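Local coordinates for fibronectin type III domain-containing protein (Simiduia agarivorans, PDB 6P2K) that probably hydrolyses plant polysaccharides of the xyloglucan type, as a family 74 glycoside hydrolase whose catalytic module pairs two seven-bladed beta-propellers, at residues P24-V29 and G68-I73; Q152-D157 and G193-Q198; L292-F297 and E311-S316; G685-F690 and H710-G715. All blocks are in the same frame, centred on the assembly; numbering follows the deposited sequence.

Contact 1. Residues P24-V29 and G68-I73; sequences PNQANV and GNSNKI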
# COMPACT_ATOMS: atom_id res chain seq x y z
N PRO B 24 -40.00 -28.31 34.97
CA PRO B 24 -40.07 -27.93 36.39
C PRO B 24 -39.46 -28.97 37.32
O PRO B 24 -39.13 -28.63 38.47
CB PRO B 24 -41.58 -27.78 36.64
CG PRO B 24 -42.20 -28.68 35.63
CD PRO B 24 -41.33 -28.59 34.41
N ASN B 25 -39.28 -30.21 36.87
CA ASN B 25 -38.73 -31.26 37.72
C ASN B 25 -37.21 -31.27 37.75
O ASN B 25 -36.63 -31.76 38.72
CB ASN B 25 -39.23 -32.63 37.27
CG ASN B 25 -40.74 -32.68 37.12
OD1 ASN B 25 -41.47 -32.70 38.10
ND2 ASN B 25 -41.20 -32.72 35.87
N GLN B 26 -36.55 -30.74 36.72
CA GLN B 26 -35.10 -30.86 36.58
C GLN B 26 -34.54 -29.51 36.14
O GLN B 26 -34.82 -29.07 35.02
CB GLN B 26 -34.72 -31.94 35.57
CG GLN B 26 -35.28 -33.32 35.83
CD GLN B 26 -34.92 -34.26 34.71
OE1 GLN B 26 -34.07 -35.13 34.86
NE2 GLN B 26 -35.55 -34.07 33.56
N ALA B 27 -33.73 -28.89 36.98
CA ALA B 27 -33.06 -27.66 36.58
C ALA B 27 -32.10 -27.94 35.43
O ALA B 27 -31.48 -29.00 35.35
CB ALA B 27 -32.31 -27.05 37.76
N ASN B 28 -32.00 -26.97 34.51
CA ASN B 28 -31.17 -26.99 33.31
C ASN B 28 -31.74 -27.90 32.22
O ASN B 28 -31.08 -28.08 31.18
CB ASN B 28 -29.72 -27.39 33.62
CG ASN B 28 -29.09 -26.48 34.65
OD1 ASN B 28 -29.17 -25.25 34.55
ND2 ASN B 28 -28.46 -27.07 35.66
N VAL B 29 -32.93 -28.45 32.39
CA VAL B 29 -33.59 -29.25 31.36
C VAL B 29 -34.65 -28.39 30.68
O VAL B 29 -35.59 -27.91 31.33
CB VAL B 29 -34.22 -30.52 31.95
CG1 VAL B 29 -34.99 -31.26 30.88
CG2 VAL B 29 -33.13 -31.41 32.52
N GLY B 68 -43.95 -33.77 38.52
CA GLY B 68 -43.72 -35.01 39.22
C GLY B 68 -43.31 -36.19 38.36
O GLY B 68 -43.05 -37.27 38.91
N ASN B 69 -43.26 -36.03 37.04
CA ASN B 69 -42.87 -37.13 36.15
C ASN B 69 -42.26 -36.50 34.90
O ASN B 69 -42.94 -36.29 33.90
CB ASN B 69 -44.06 -38.02 35.82
CG ASN B 69 -43.71 -39.11 34.82
OD1 ASN B 69 -42.54 -39.39 34.56
ND2 ASN B 69 -44.73 -39.74 34.25
N SER B 70 -40.95 -36.23 34.97
CA SER B 70 -40.24 -35.62 33.85
C SER B 70 -40.14 -36.54 32.63
O SER B 70 -39.57 -36.13 31.62
CB SER B 70 -38.84 -35.19 34.29
OG SER B 70 -38.10 -36.28 34.82
N ASN B 71 -40.67 -37.76 32.70
CA ASN B 71 -40.66 -38.66 31.56
C ASN B 71 -41.94 -38.58 30.73
O ASN B 71 -41.96 -39.11 29.61
CB ASN B 71 -40.44 -40.11 32.03
CG ASN B 71 -39.00 -40.38 32.42
OD1 ASN B 71 -38.07 -39.89 31.78
ND2 ASN B 71 -38.81 -41.16 33.47
N LYS B 72 -42.99 -37.94 31.23
CA LYS B 72 -44.24 -37.78 30.50
C LYS B 72 -44.30 -36.34 29.98
O LYS B 72 -44.39 -35.40 30.77
CB LYS B 72 -45.44 -38.10 31.38
CG LYS B 72 -46.75 -38.17 30.61
CD LYS B 72 -47.71 -39.19 31.21
CE LYS B 72 -48.48 -38.61 32.39
NZ LYS B 72 -49.53 -39.56 32.87
N ILE B 73 -44.26 -36.19 28.66
CA ILE B 73 -44.18 -34.89 28.01
C ILE B 73 -45.29 -34.78 26.97
O ILE B 73 -45.52 -35.72 26.20
CB ILE B 73 -42.81 -34.68 27.35
CG1 ILE B 73 -41.71 -34.63 28.41
CG2 ILE B 73 -42.80 -33.41 26.50
CD1 ILE B 73 -40.39 -35.12 27.91
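The side-chain oxygen N25 OD1 takes the backbone N-H of G68 at 2.7 Å, a short bond with an N-H...O angle of 153° and the donor tilted 21° from the carbonyl plane. With CG anti to its own carbonyl carbon (chi1 -51°), N25 reaches over to the next loop, and its ND2 reaches the carbonyl oxygen of T66. Both ends of one amide thus read backbone groups at the 60-66/72-77 link, which fixes the rotation of the amide. S70 sits beside this grip: its CB packs 3.8 Å from N25 ND2 and 3.6 Å from the NE2 of Q26, whose extended chain carries the amide on to D23. With an alanine here both amide bonds disappear, and G68 N and T66 O would probably lose their tie to the neighbouring loop. S70 itself rides on an Asx turn, N69 OD1 accepting the N-H of N71 at 3.1 Å from above the carbonyl plane, within a type I turn from N69 to K72. The contact is a surface one. It joins the link between strands 17-22 and 30-34 to the equivalent link between 60-66 and 72-77, in adjacent blades of the N-terminal propeller.

Contact 2. Residues Q152-D157 and G193-Q198; sequences QTVTFD and GGLNWQ
This is an apolar contact between adjacent blades of the N-terminal propeller, made by the outer strand 152-155 of one blade and the loop leading to the outer strand 198-200 of the next. V154 and F156 supply one side, and G194, L195 and W197 the other. V154 sets both methyls against G194 O, CG2 at 3.4 Å, and CG1, anti to the backbone N (chi1 174°), also meets the edge of the W197 indole in its plane, 3.8 Å from W197 NE1. That N-H also makes a weak bond to G194 O at 3.3 Å, which ties the indole back to its own loop. On the outer side L195 CD2 comes within 4.3 Å of V154 CG2. F156 and W197 meet first through their CB atoms, 3.6 Å apart, then through an edge-to-face pair: the edge of F156 turns to the face of the five-membered ring, centroids 5.6 Å apart and planes at 54°. The loop sequence GGLNW resembles the Asp-box (BNR) turn that recurs in such propellers. Further in, F156 and W197 both rest on L181 of strand 179-183 and on Y188 of strand 187-190, while V154 packs against V143 of strand 139-144.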
# COMPACT_ATOMS: atom_id res chain seq x y z
N GLN B 152 -61.99 -35.23 26.77
CA GLN B 152 -63.33 -34.81 26.40
C GLN B 152 -63.29 -33.37 25.91
O GLN B 152 -62.46 -32.57 26.35
CB GLN B 152 -64.30 -34.95 27.57
CG GLN B 152 -64.29 -36.32 28.23
CD GLN B 152 -63.12 -36.50 29.18
OE1 GLN B 152 -62.84 -35.64 30.01
NE2 GLN B 152 -62.41 -37.62 29.04
N THR B 153 -64.19 -33.05 24.99
CA THR B 153 -64.23 -31.75 24.35
C THR B 153 -65.22 -30.86 25.09
O THR B 153 -66.43 -31.10 25.06
CB THR B 153 -64.61 -31.88 22.88
OG1 THR B 153 -63.80 -32.91 22.27
CG2 THR B 153 -64.37 -30.58 22.15
N VAL B 154 -64.70 -29.84 25.77
CA VAL B 154 -65.52 -28.85 26.47
C VAL B 154 -65.63 -27.62 25.58
O VAL B 154 -64.62 -27.05 25.16
CB VAL B 154 -64.92 -28.50 27.84
CG1 VAL B 154 -65.70 -27.36 28.47
CG2 VAL B 154 -64.92 -29.71 28.74
N THR B 155 -66.87 -27.22 25.30
CA THR B 155 -67.14 -26.02 24.51
C THR B 155 -67.40 -24.86 25.46
O THR B 155 -68.14 -25.01 26.44
CB THR B 155 -68.35 -26.24 23.59
OG1 THR B 155 -68.07 -27.31 22.68
CG2 THR B 155 -68.67 -24.97 22.82
N PHE B 156 -66.79 -23.70 25.17
CA PHE B 156 -67.07 -22.49 25.93
C PHE B 156 -67.60 -21.35 25.07
O PHE B 156 -67.90 -20.28 25.61
CB PHE B 156 -65.83 -22.03 26.71
CG PHE B 156 -64.62 -21.76 25.86
CD1 PHE B 156 -64.40 -20.51 25.31
CD2 PHE B 156 -63.68 -22.75 25.64
CE1 PHE B 156 -63.28 -20.25 24.54
CE2 PHE B 156 -62.55 -22.50 24.87
CZ PHE B 156 -62.36 -21.25 24.32
N ASP B 157 -67.73 -21.54 23.76
CA ASP B 157 -68.38 -20.57 22.89
C ASP B 157 -68.95 -21.30 21.69
O ASP B 157 -68.25 -22.09 21.05
CB ASP B 157 -67.41 -19.47 22.45
CG ASP B 157 -68.06 -18.46 21.52
OD1 ASP B 157 -68.06 -18.68 20.29
OD2 ASP B 157 -68.59 -17.44 22.02
N GLY B 193 -62.55 -26.47 37.16
CA GLY B 193 -61.38 -27.12 36.62
C GLY B 193 -61.39 -27.25 35.12
O GLY B 193 -60.50 -27.89 34.55
N GLY B 194 -62.38 -26.67 34.45
CA GLY B 194 -62.46 -26.66 33.01
C GLY B 194 -63.63 -27.40 32.39
O GLY B 194 -63.56 -27.72 31.19
N LEU B 195 -64.70 -27.68 33.14
CA LEU B 195 -65.84 -28.39 32.57
C LEU B 195 -66.96 -27.46 32.12
O LEU B 195 -67.75 -27.84 31.26
CB LEU B 195 -66.38 -29.41 33.57
CG LEU B 195 -65.39 -30.51 33.99
CD1 LEU B 195 -66.11 -31.65 34.69
CD2 LEU B 195 -64.60 -31.02 32.79
N ASN B 196 -67.05 -26.25 32.68
CA ASN B 196 -67.93 -25.22 32.16
C ASN B 196 -67.24 -23.87 32.28
O ASN B 196 -66.47 -23.63 33.22
CB ASN B 196 -69.28 -25.16 32.88
CG ASN B 196 -70.17 -26.34 32.57
OD1 ASN B 196 -70.75 -26.41 31.49
ND2 ASN B 196 -70.26 -27.28 33.50
N TRP B 197 -67.52 -22.99 31.33
CA TRP B 197 -66.94 -21.66 31.28
C TRP B 197 -68.02 -20.64 30.94
O TRP B 197 -69.13 -20.99 30.55
CB TRP B 197 -65.82 -21.56 30.24
CG TRP B 197 -64.78 -22.62 30.32
CD1 TRP B 197 -64.91 -23.93 29.98
CD2 TRP B 197 -63.42 -22.44 30.72
NE1 TRP B 197 -63.72 -24.59 30.17
CE2 TRP B 197 -62.79 -23.70 30.62
CE3 TRP B 197 -62.67 -21.34 31.16
CZ2 TRP B 197 -61.45 -23.89 30.95
CZ3 TRP B 197 -61.35 -21.53 31.49
CH2 TRP B 197 -60.75 -22.79 31.38
N GLN B 198 -67.68 -19.36 31.12
CA GLN B 198 -68.49 -18.24 30.67
C GLN B 198 -67.60 -17.01 30.59
O GLN B 198 -66.62 -16.89 31.34
CB GLN B 198 -69.72 -17.96 31.56
CG GLN B 198 -69.44 -17.75 33.04
CD GLN B 198 -69.13 -19.03 33.74
OE1 GLN B 198 -69.95 -19.94 33.79
NE2 GLN B 198 -67.92 -19.13 34.26

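Contact 3. Residues L292-F297 and E311-S316; sequences LYEGTF and EKIWDS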
# COMPACT_ATOMS: atom_id res chain seq x y z
N LEU B 292 -37.44 -6.60 25.90
CA LEU B 292 -38.36 -7.31 26.78
C LEU B 292 -38.59 -6.50 28.04
O LEU B 292 -37.65 -5.94 28.61
CB LEU B 292 -37.80 -8.70 27.12
CG LEU B 292 -38.58 -9.62 28.05
CD1 LEU B 292 -39.96 -9.92 27.48
CD2 LEU B 292 -37.81 -10.92 28.26
N TYR B 293 -39.85 -6.42 28.46
CA TYR B 293 -40.25 -5.64 29.62
C TYR B 293 -40.48 -6.53 30.83
O TYR B 293 -41.01 -7.64 30.71
CB TYR B 293 -41.55 -4.86 29.35
CG TYR B 293 -41.41 -3.62 28.51
CD1 TYR B 293 -40.89 -2.44 29.05
CD2 TYR B 293 -41.84 -3.60 27.19
CE1 TYR B 293 -40.79 -1.29 28.28
CE2 TYR B 293 -41.74 -2.47 26.42
CZ TYR B 293 -41.22 -1.32 26.97
OH TYR B 293 -41.12 -0.18 26.19
N GLU B 294 -40.09 -6.04 32.00
CA GLU B 294 -40.55 -6.57 33.28
C GLU B 294 -41.25 -5.45 34.04
O GLU B 294 -40.68 -4.37 34.22
CB GLU B 294 -39.41 -7.15 34.11
CG GLU B 294 -39.87 -7.70 35.46
CD GLU B 294 -38.80 -8.51 36.17
OE1 GLU B 294 -37.68 -7.99 36.35
OE2 GLU B 294 -39.09 -9.66 36.56
N GLY B 295 -42.47 -5.70 34.47
CA GLY B 295 -43.26 -4.73 35.21
C GLY B 295 -43.40 -5.13 36.66
O GLY B 295 -43.49 -6.32 36.99
N THR B 296 -43.42 -4.14 37.54
CA THR B 296 -43.59 -4.34 38.97
C THR B 296 -44.90 -3.70 39.39
O THR B 296 -45.13 -2.52 39.13
CB THR B 296 -42.43 -3.75 39.77
OG1 THR B 296 -41.19 -4.26 39.25
CG2 THR B 296 -42.54 -4.12 41.24
N PHE B 297 -45.77 -4.48 40.04
CA PHE B 297 -47.08 -4.02 40.47
C PHE B 297 -47.19 -4.21 41.98
O PHE B 297 -47.16 -5.35 42.47
CB PHE B 297 -48.20 -4.77 39.75
CG PHE B 297 -48.25 -4.50 38.27
CD1 PHE B 297 -47.34 -5.09 37.41
CD2 PHE B 297 -49.21 -3.65 37.75
CE1 PHE B 297 -47.38 -4.84 36.05
CE2 PHE B 297 -49.26 -3.40 36.39
CZ PHE B 297 -48.34 -3.99 35.54
N GLU B 311 -40.03 -1.79 33.17
CA GLU B 311 -38.59 -1.65 32.96
C GLU B 311 -38.15 -2.59 31.86
O GLU B 311 -38.58 -3.74 31.81
CB GLU B 311 -37.82 -1.94 34.26
CG GLU B 311 -36.33 -2.11 34.08
CD GLU B 311 -35.65 -2.54 35.36
OE1 GLU B 311 -34.40 -2.49 35.43
OE2 GLU B 311 -36.36 -2.93 36.31
N LYS B 312 -37.30 -2.09 30.97
CA LYS B 312 -36.72 -2.93 29.92
C LYS B 312 -35.57 -3.72 30.52
O LYS B 312 -34.55 -3.15 30.90
CB LYS B 312 -36.26 -2.08 28.74
CG LYS B 312 -37.35 -1.80 27.73
CD LYS B 312 -36.78 -1.48 26.36
CE LYS B 312 -37.83 -0.81 25.48
NZ LYS B 312 -37.31 -0.53 24.11
N ILE B 313 -35.74 -5.04 30.62
CA ILE B 313 -34.66 -5.90 31.11
C ILE B 313 -33.80 -6.43 29.97
O ILE B 313 -32.77 -7.08 30.23
CB ILE B 313 -35.22 -7.06 31.95
CG1 ILE B 313 -36.16 -7.92 31.10
CG2 ILE B 313 -35.95 -6.52 33.17
CD1 ILE B 313 -36.46 -9.27 31.73
N TRP B 314 -34.19 -6.16 28.72
CA TRP B 314 -33.44 -6.54 27.53
C TRP B 314 -33.73 -5.47 26.49
O TRP B 314 -34.87 -5.03 26.35
CB TRP B 314 -33.88 -7.92 27.03
CG TRP B 314 -32.88 -8.64 26.17
CD1 TRP B 314 -31.56 -8.32 25.98
CD2 TRP B 314 -33.13 -9.80 25.37
NE1 TRP B 314 -30.98 -9.22 25.12
CE2 TRP B 314 -31.92 -10.14 24.73
CE3 TRP B 314 -34.26 -10.59 25.14
CZ2 TRP B 314 -31.81 -11.23 23.87
CZ3 TRP B 314 -34.15 -11.67 24.28
CH2 TRP B 314 -32.93 -11.98 23.67
N ASP B 315 -32.69 -5.03 25.77
CA ASP B 315 -32.83 -3.83 24.95
C ASP B 315 -31.92 -3.93 23.74
O ASP B 315 -31.30 -4.97 23.48
CB ASP B 315 -32.53 -2.58 25.79
CG ASP B 315 -33.32 -1.37 25.33
OD1 ASP B 315 -33.84 -1.39 24.19
OD2 ASP B 315 -33.41 -0.40 26.11
N SER B 316 -31.82 -2.82 23.00
CA SER B 316 -30.99 -2.73 21.81
C SER B 316 -29.57 -3.19 22.12
O SER B 316 -29.07 -3.02 23.23
CB SER B 316 -30.94 -1.28 21.30
OG SER B 316 -32.24 -0.72 21.26
O HOH W 1 -37.79 -5.49 37.56
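L292 O draws two backbone N-H groups of the opposite strand, I313 N at 2.9 Å almost in line with the carbonyl bond and W314 N more weakly at 3.5 Å, while L292 N donates to W314 O at 3.0 Å. Beyond this point the pairing is regular: E294 and E311 exchange bonds as an antiparallel hydrogen-bonded pair, E294 N reaching E311 O at 2.8 Å. The well-buried part lies beside L292. Its CD2 runs alongside I313 CD1, its CB backs onto W314 CB at 4.0 Å, and the indole goes on to stack on W371. I313 also lays CG2 against E294 CB at 3.6 Å. With I313 and W314 both facing L292, this is a classic beta bulge; it shifts the register by one in the hairpin of strands 292-300 and 304-314, the latter being the outermost strand of its propeller blade. On the other face, the K312 chain crosses the Y293 ring obliquely, CG 3.5 Å from CE1, and its NZ is held by F290 O, E260 and D315. The looser side is at E311, whose extended chain (chi1 167°, CG anti to N) carries the carboxylate toward a water and packs on Y236 of a second subunit. This water lies 2.8 Å from E294 OE1 and within reach of E311 OE2, though it cannot serve every acceptor around it at once. E294 itself is buried and gripped by R347, Y338 and Y369, partners likely to favour its charged form despite the second carboxylate.

Contact 4. Residues G685-F690 and H710-G715; sequences GNRFKF and HDYQLG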
# COMPACT_ATOMS: atom_id res chain seq x y z
N GLY B 685 -50.64 -39.92 5.51
CA GLY B 685 -50.11 -40.47 4.28
C GLY B 685 -51.07 -40.37 3.11
O GLY B 685 -50.65 -40.31 1.95
N ASN B 686 -52.38 -40.33 3.40
CA ASN B 686 -53.38 -40.17 2.35
C ASN B 686 -53.33 -38.80 1.70
O ASN B 686 -53.90 -38.62 0.61
CB ASN B 686 -54.77 -40.42 2.93
CG ASN B 686 -54.98 -39.69 4.24
OD1 ASN B 686 -54.61 -40.18 5.30
ND2 ASN B 686 -55.57 -38.50 4.16
N ARG B 687 -52.68 -37.82 2.33
CA ARG B 687 -52.50 -36.50 1.73
C ARG B 687 -51.17 -36.33 1.02
O ARG B 687 -51.02 -35.37 0.25
CB ARG B 687 -52.61 -35.40 2.80
CG ARG B 687 -53.53 -35.70 3.96
CD ARG B 687 -53.87 -34.41 4.68
NE ARG B 687 -54.73 -34.61 5.84
CZ ARG B 687 -55.72 -33.79 6.18
NH1 ARG B 687 -55.97 -32.71 5.45
NH2 ARG B 687 -56.45 -34.05 7.25
N PHE B 688 -50.21 -37.22 1.26
CA PHE B 688 -48.86 -37.01 0.76
C PHE B 688 -48.83 -37.08 -0.76
O PHE B 688 -49.33 -38.02 -1.37
CB PHE B 688 -47.90 -38.05 1.34
CG PHE B 688 -46.49 -37.90 0.85
CD1 PHE B 688 -45.66 -36.91 1.36
CD2 PHE B 688 -45.98 -38.74 -0.13
CE1 PHE B 688 -44.36 -36.77 0.91
CE2 PHE B 688 -44.69 -38.61 -0.59
CZ PHE B 688 -43.87 -37.62 -0.07
N LYS B 689 -48.22 -36.06 -1.38
CA LYS B 689 -47.98 -36.03 -2.81
C LYS B 689 -46.49 -36.23 -3.07
O LYS B 689 -45.65 -35.65 -2.37
CB LYS B 689 -48.46 -34.71 -3.42
CG LYS B 689 -49.91 -34.37 -3.07
CD LYS B 689 -50.36 -33.08 -3.72
CE LYS B 689 -49.61 -31.88 -3.16
NZ LYS B 689 -49.99 -31.59 -1.75
N PHE B 690 -46.17 -37.05 -4.06
CA PHE B 690 -44.77 -37.36 -4.38
C PHE B 690 -44.21 -36.25 -5.25
O PHE B 690 -44.06 -36.37 -6.47
CB PHE B 690 -44.66 -38.72 -5.05
CG PHE B 690 -44.66 -39.87 -4.08
CD1 PHE B 690 -45.85 -40.42 -3.63
CD2 PHE B 690 -43.46 -40.40 -3.62
CE1 PHE B 690 -45.85 -41.47 -2.73
CE2 PHE B 690 -43.45 -41.46 -2.73
CZ PHE B 690 -44.65 -41.99 -2.28
N HIS B 710 -43.98 -30.13 0.34
CA HIS B 710 -43.86 -28.89 1.11
C HIS B 710 -45.19 -28.43 1.69
O HIS B 710 -45.19 -27.61 2.62
CB HIS B 710 -43.28 -27.79 0.22
CG HIS B 710 -44.28 -27.17 -0.71
ND1 HIS B 710 -44.57 -27.71 -1.95
CD2 HIS B 710 -45.05 -26.06 -0.59
CE1 HIS B 710 -45.49 -26.96 -2.54
NE2 HIS B 710 -45.79 -25.96 -1.74
N ASP B 711 -46.31 -28.92 1.17
CA ASP B 711 -47.61 -28.50 1.70
C ASP B 711 -47.82 -28.98 3.13
O ASP B 711 -48.56 -28.36 3.89
CB ASP B 711 -48.74 -29.02 0.81
CG ASP B 711 -48.88 -28.22 -0.47
OD1 ASP B 711 -48.67 -26.98 -0.42
OD2 ASP B 711 -49.19 -28.82 -1.52
N TYR B 712 -47.17 -30.08 3.51
CA TYR B 712 -47.28 -30.61 4.86
C TYR B 712 -45.94 -30.82 5.54
O TYR B 712 -45.90 -31.34 6.65
CB TYR B 712 -48.06 -31.94 4.85
CG TYR B 712 -49.31 -31.91 4.00
CD1 TYR B 712 -50.43 -31.20 4.42
CD2 TYR B 712 -49.38 -32.58 2.79
CE1 TYR B 712 -51.59 -31.16 3.65
CE2 TYR B 712 -50.52 -32.55 2.02
CZ TYR B 712 -51.62 -31.84 2.45
OH TYR B 712 -52.77 -31.81 1.68
N GLN B 713 -44.83 -30.41 4.90
CA GLN B 713 -43.48 -30.59 5.45
C GLN B 713 -43.18 -32.06 5.73
O GLN B 713 -42.59 -32.41 6.75
CB GLN B 713 -43.28 -29.74 6.71
CG GLN B 713 -43.50 -28.26 6.50
CD GLN B 713 -43.67 -27.51 7.81
OE1 GLN B 713 -44.09 -26.35 7.82
NE2 GLN B 713 -43.35 -28.17 8.92
N LEU B 714 -43.60 -32.92 4.82
CA LEU B 714 -43.38 -34.36 4.94
C LEU B 714 -42.33 -34.79 3.93
O LEU B 714 -42.46 -34.52 2.73
CB LEU B 714 -44.68 -35.13 4.71
CG LEU B 714 -45.79 -34.82 5.72
CD1 LEU B 714 -47.12 -35.42 5.27
CD2 LEU B 714 -45.40 -35.35 7.10
N GLY B 715 -41.28 -35.44 4.42
CA GLY B 715 -40.25 -35.98 3.56
C GLY B 715 -40.32 -37.50 3.51
O GLY B 715 -40.20 -38.16 4.55
O HOH W 2 -52.57 -33.05 -0.85
O HOH W 3 -55.27 -32.07 2.80
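A tight turn of a propeller hairpin, the link between strands 702-709 and 714-723 in the C-terminal propeller, is braced here by the loop that follows helix 681-684. The turn carries a G1 beta bulge, Q713 and L714 both facing D709, with Q713 in the positive-phi place (58°). Y712 projects from it toward R687: its CE2 comes 3.6 Å from R687 CB, and the two side chains cross at about a right angle, the guanidinium plane 68° from the ring. F131, whose ring also meets that of Y712, belongs to the N-terminal propeller, as does Y79, which R687 touches; the contact thus lies where the two propellers approach. Two successive turns near the end of the K689 chain bring NZ back to D711 OD2 at 2.9 Å, on its anti lone pair; D709 gives the same ammonium a second carboxylate. Deeper, the F688 ring and L714 run antiparallel past one another, CD1 3.9 Å from L714 CB, with L714 O at the ring edge, 3.5 Å from CE1. A phenylalanine in place of Y712 lacks the hydroxyl, and two bridging waters would probably lose a common partner, loosening the link between ring and R687. One water joins Y712 OH to R687 NH1, 2.8 Å from each. The other, in the ring plane at the edge of Y712 and hydrogen-bonded to OH, donates to R687 O at 3.0 Å and accepts from K689 NZ at 3.1 Å.

How the contacts relate
Contacts 1, 2 and 3 belong to the N-terminal propeller and contact 4 to the C-terminal one. Contacts 1 and 2 both join neighbouring blades, but contact 1 does so at the surface through side-chain amides and backbone groups, whereas contact 2 is buried and apolar, its rings resting on strands of the second blade. Contact 3 stays inside one blade, so its bonds are mainly those of a sheet, interrupted by a bulge. Contact 4 is partly buried: F688 and L714 pack inside, while a salt bridge and waters lie toward the outside. The four do not touch; contacts 1 and 2 come closest, about 14 Å between nearest atoms, while contacts 3 and 4 lie on opposite sides of the chain's centre.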